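Local coordinates for protein probable enoyl-CoA hydratase/isomerase (Mycobacterium abscessus, PDB 3SWX) that probably acts as an enoyl-CoA hydratase or isomerase of the crotonase-like family, at residues 92-97 / 118-123. Numbering follows the deposited sequence.
Sequences NPWQVD and IELALA. With EDO (1,2-ethanediol), chain D.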
loop_
_atom_site.group_PDB
_atom_site.type_symbol
_atom_site.label_atom_id
_atom_site.label_comp_id
_atom_site.label_asym_id
_atom_site.label_seq_id
_atom_site.Cartn_x
_atom_site.Cartn_y
_atom_site.Cartn_z
ATOM N N ASN B 92 -10.771 7.382 -21.626
ATOM C CA ASN B 92 -9.698 6.405 -21.710
ATOM C C ASN B 92 -9.975 5.278 -20.693
ATOM O O ASN B 92 -10.058 5.531 -19.499
ATOM C CB ASN B 92 -8.320 7.067 -21.485
ATOM C CG ASN B 92 -7.176 6.112 -21.660
ATOM O OD1 ASN B 92 -7.345 4.908 -21.572
ATOM N ND2 ASN B 92 -5.988 6.645 -21.865
ATOM N N PRO B 93 -10.162 4.038 -21.179
ATOM C CA PRO B 93 -10.476 2.946 -20.252
ATOM C C PRO B 93 -9.413 2.746 -19.172
ATOM O O PRO B 93 -9.763 2.361 -18.072
ATOM C CB PRO B 93 -10.576 1.714 -21.162
ATOM C CG PRO B 93 -10.961 2.283 -22.503
ATOM C CD PRO B 93 -10.186 3.590 -22.581
ATOM N N TRP B 94 -8.150 3.044 -19.493
ATOM C CA TRP B 94 -7.052 2.991 -18.521
ATOM C C TRP B 94 -6.994 4.212 -17.592
ATOM O O TRP B 94 -6.262 4.202 -16.586
ATOM C CB TRP B 94 -5.705 2.760 -19.239
ATOM C CG TRP B 94 -5.647 1.382 -19.790
ATOM C CD1 TRP B 94 -5.102 0.292 -19.207
ATOM C CD2 TRP B 94 -6.232 0.936 -21.019
ATOM N NE1 TRP B 94 -5.280 -0.820 -20.013
ATOM C CE2 TRP B 94 -5.974 -0.439 -21.131
ATOM C CE3 TRP B 94 -6.933 1.577 -22.052
ATOM C CZ2 TRP B 94 -6.409 -1.190 -22.226
ATOM C CZ3 TRP B 94 -7.362 0.820 -23.140
ATOM C CH2 TRP B 94 -7.098 -0.539 -23.215
ATOM N N GLN B 95 -7.764 5.247 -17.919
ATOM C CA GLN B 95 -8.004 6.372 -17.007
ATOM C C GLN B 95 -6.697 7.004 -16.473
ATOM O O GLN B 95 -6.560 7.298 -15.282
ATOM C CB GLN B 95 -8.923 5.939 -15.870
ATOM C CG GLN B 95 -10.270 5.383 -16.350
ATOM C CD GLN B 95 -11.055 4.706 -15.250
ATOM O OE1 GLN B 95 -11.425 5.334 -14.260
ATOM N NE2 GLN B 95 -11.299 3.412 -15.406
ATOM N N VAL B 96 -5.774 7.237 -17.391
ATOM C CA VAL B 96 -4.478 7.858 -17.115
ATOM C C VAL B 96 -4.270 9.197 -17.842
ATOM O O VAL B 96 -3.138 9.644 -17.967
ATOM C CB VAL B 96 -3.321 6.922 -17.520
ATOM C CG1 VAL B 96 -3.195 5.774 -16.567
ATOM C CG2 VAL B 96 -3.503 6.431 -18.958
ATOM N N ASP B 97 -5.341 9.827 -18.330
ATOM C CA ASP B 97 -5.226 11.119 -18.997
ATOM C C ASP B 97 -5.818 12.237 -18.158
ATOM O O ASP B 97 -6.022 13.314 -18.657
ATOM C CB ASP B 97 -5.909 11.112 -20.381
ATOM C CG ASP B 97 -5.286 10.114 -21.345
ATOM O OD1 ASP B 97 -4.059 9.871 -21.274
ATOM O OD2 ASP B 97 -6.026 9.571 -22.182
ATOM N N ILE B 118 -3.456 -6.340 -17.564
ATOM C CA ILE B 118 -3.067 -6.130 -16.161
ATOM C C ILE B 118 -3.454 -4.715 -15.766
ATOM O O ILE B 118 -4.020 -4.480 -14.695
ATOM C CB ILE B 118 -1.552 -6.307 -15.950
ATOM C CG1 ILE B 118 -1.115 -7.753 -16.254
ATOM C CG2 ILE B 118 -1.182 -5.987 -14.522
ATOM C CD1 ILE B 118 0.399 -8.026 -16.099
ATOM N N GLU B 119 -3.202 -3.789 -16.682
ATOM C CA GLU B 119 -3.434 -2.373 -16.443
ATOM C C GLU B 119 -4.922 -2.017 -16.430
ATOM O O GLU B 119 -5.337 -1.114 -15.686
ATOM C CB GLU B 119 -2.622 -1.552 -17.447
ATOM C CG GLU B 119 -1.127 -1.626 -17.133
ATOM C CD GLU B 119 -0.252 -0.934 -18.159
ATOM O OE1 GLU B 119 0.586 -0.100 -17.765
ATOM O OE2 GLU B 119 -0.414 -1.220 -19.368
ATOM N N LEU B 120 -5.729 -2.756 -17.194
ATOM C CA LEU B 120 -7.198 -2.616 -17.122
ATOM C C LEU B 120 -7.714 -3.024 -15.767
ATOM O O LEU B 120 -8.531 -2.330 -15.177
ATOM C CB LEU B 120 -7.893 -3.480 -18.171
ATOM C CG LEU B 120 -8.176 -2.863 -19.521
ATOM C CD1 LEU B 120 -8.984 -3.851 -20.400
ATOM C CD2 LEU B 120 -8.953 -1.530 -19.329
ATOM N N ALA B 121 -7.236 -4.163 -15.276
ATOM C CA ALA B 121 -7.605 -4.635 -13.957
ATOM C C ALA B 121 -7.163 -3.652 -12.869
ATOM O O ALA B 121 -7.911 -3.390 -11.930
ATOM C CB ALA B 121 -7.043 -6.065 -13.697
ATOM N N LEU B 122 -5.961 -3.099 -12.985
ATOM C CA LEU B 122 -5.510 -2.096 -12.026
ATOM C C LEU B 122 -6.313 -0.789 -12.085
ATOM O O LEU B 122 -6.356 -0.052 -11.097
ATOM C CB LEU B 122 -4.003 -1.796 -12.191
ATOM C CG LEU B 122 -2.987 -2.871 -11.746
ATOM C CD1 LEU B 122 -1.580 -2.502 -12.269
ATOM C CD2 LEU B 122 -2.965 -3.042 -10.233
ATOM N N ALA B 123 -6.907 -0.471 -13.227
ATOM C CA ALA B 123 -7.709 0.751 -13.365
ATOM C C ALA B 123 -9.106 0.619 -12.716
ATOM O O ALA B 123 -9.699 1.619 -12.345
ATOM C CB ALA B 123 -7.843 1.138 -14.838
HETATM C C1 EDO D . -3.352 3.850 -23.072
HETATM O O1 EDO D . -3.350 5.285 -22.905
HETATM C C2 EDO D . -3.745 3.431 -24.497
HETATM O O2 EDO D . -3.505 4.461 -25.476
HETATM O O HOH W 1 -12.512 2.308 -12.964
HETATM O O HOH W 2 -9.239 4.278 -12.605
#
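In this crotonase-like fold, a type I beta turn from Asn92 to Gln95, in the loop that leads to strand 105-109, is set against helix 116-123, with Trp94 lying against Leu120. It is a worked example in which an indole carries most of the loop's side of a contact with a helix. CD2 of Leu120 sits over one face of the ring, 3.9 Å from the centroid of the five-membered ring and 21° off its normal, a CH-pi contact displaced toward the rim. CG of the same leucine lies 3.6 Å from CZ2 of Trp94. At the ring edge, near its plane, CB of Glu119 approaches CD1 of Trp94 to 3.6 Å. With CG of Trp94 anti to its own carbonyl carbon (chi1 -70°), the indole extends to the helix and NE1 donates to the backbone O of Leu116, one turn before Leu120. The Glu119 carboxylate turns to other partners, its OE1 accepting from the backbone N of Gly148 and of Ala150. CB of Pro93 also touches CD2 of Leu120. The turn is braced from within by an Asx turn, Trp94 N giving a 2.9 Å bond to Asn92 OD1 from above the carbonyl plane. At the end of the helix, the methyl of Ala123 rests near the carbonyl oxygens of Pro93 and Trp94. Gln95, whose OE1 accepts from Leu101 N, turns its amide so that NE2 reaches Pro93 O at 3.3 Å, with that oxygen in the amide plane. A water also bridges the segments, accepting from Gln95 NE2 at 2.9 Å and donating to Ala123 O at 3.0 Å.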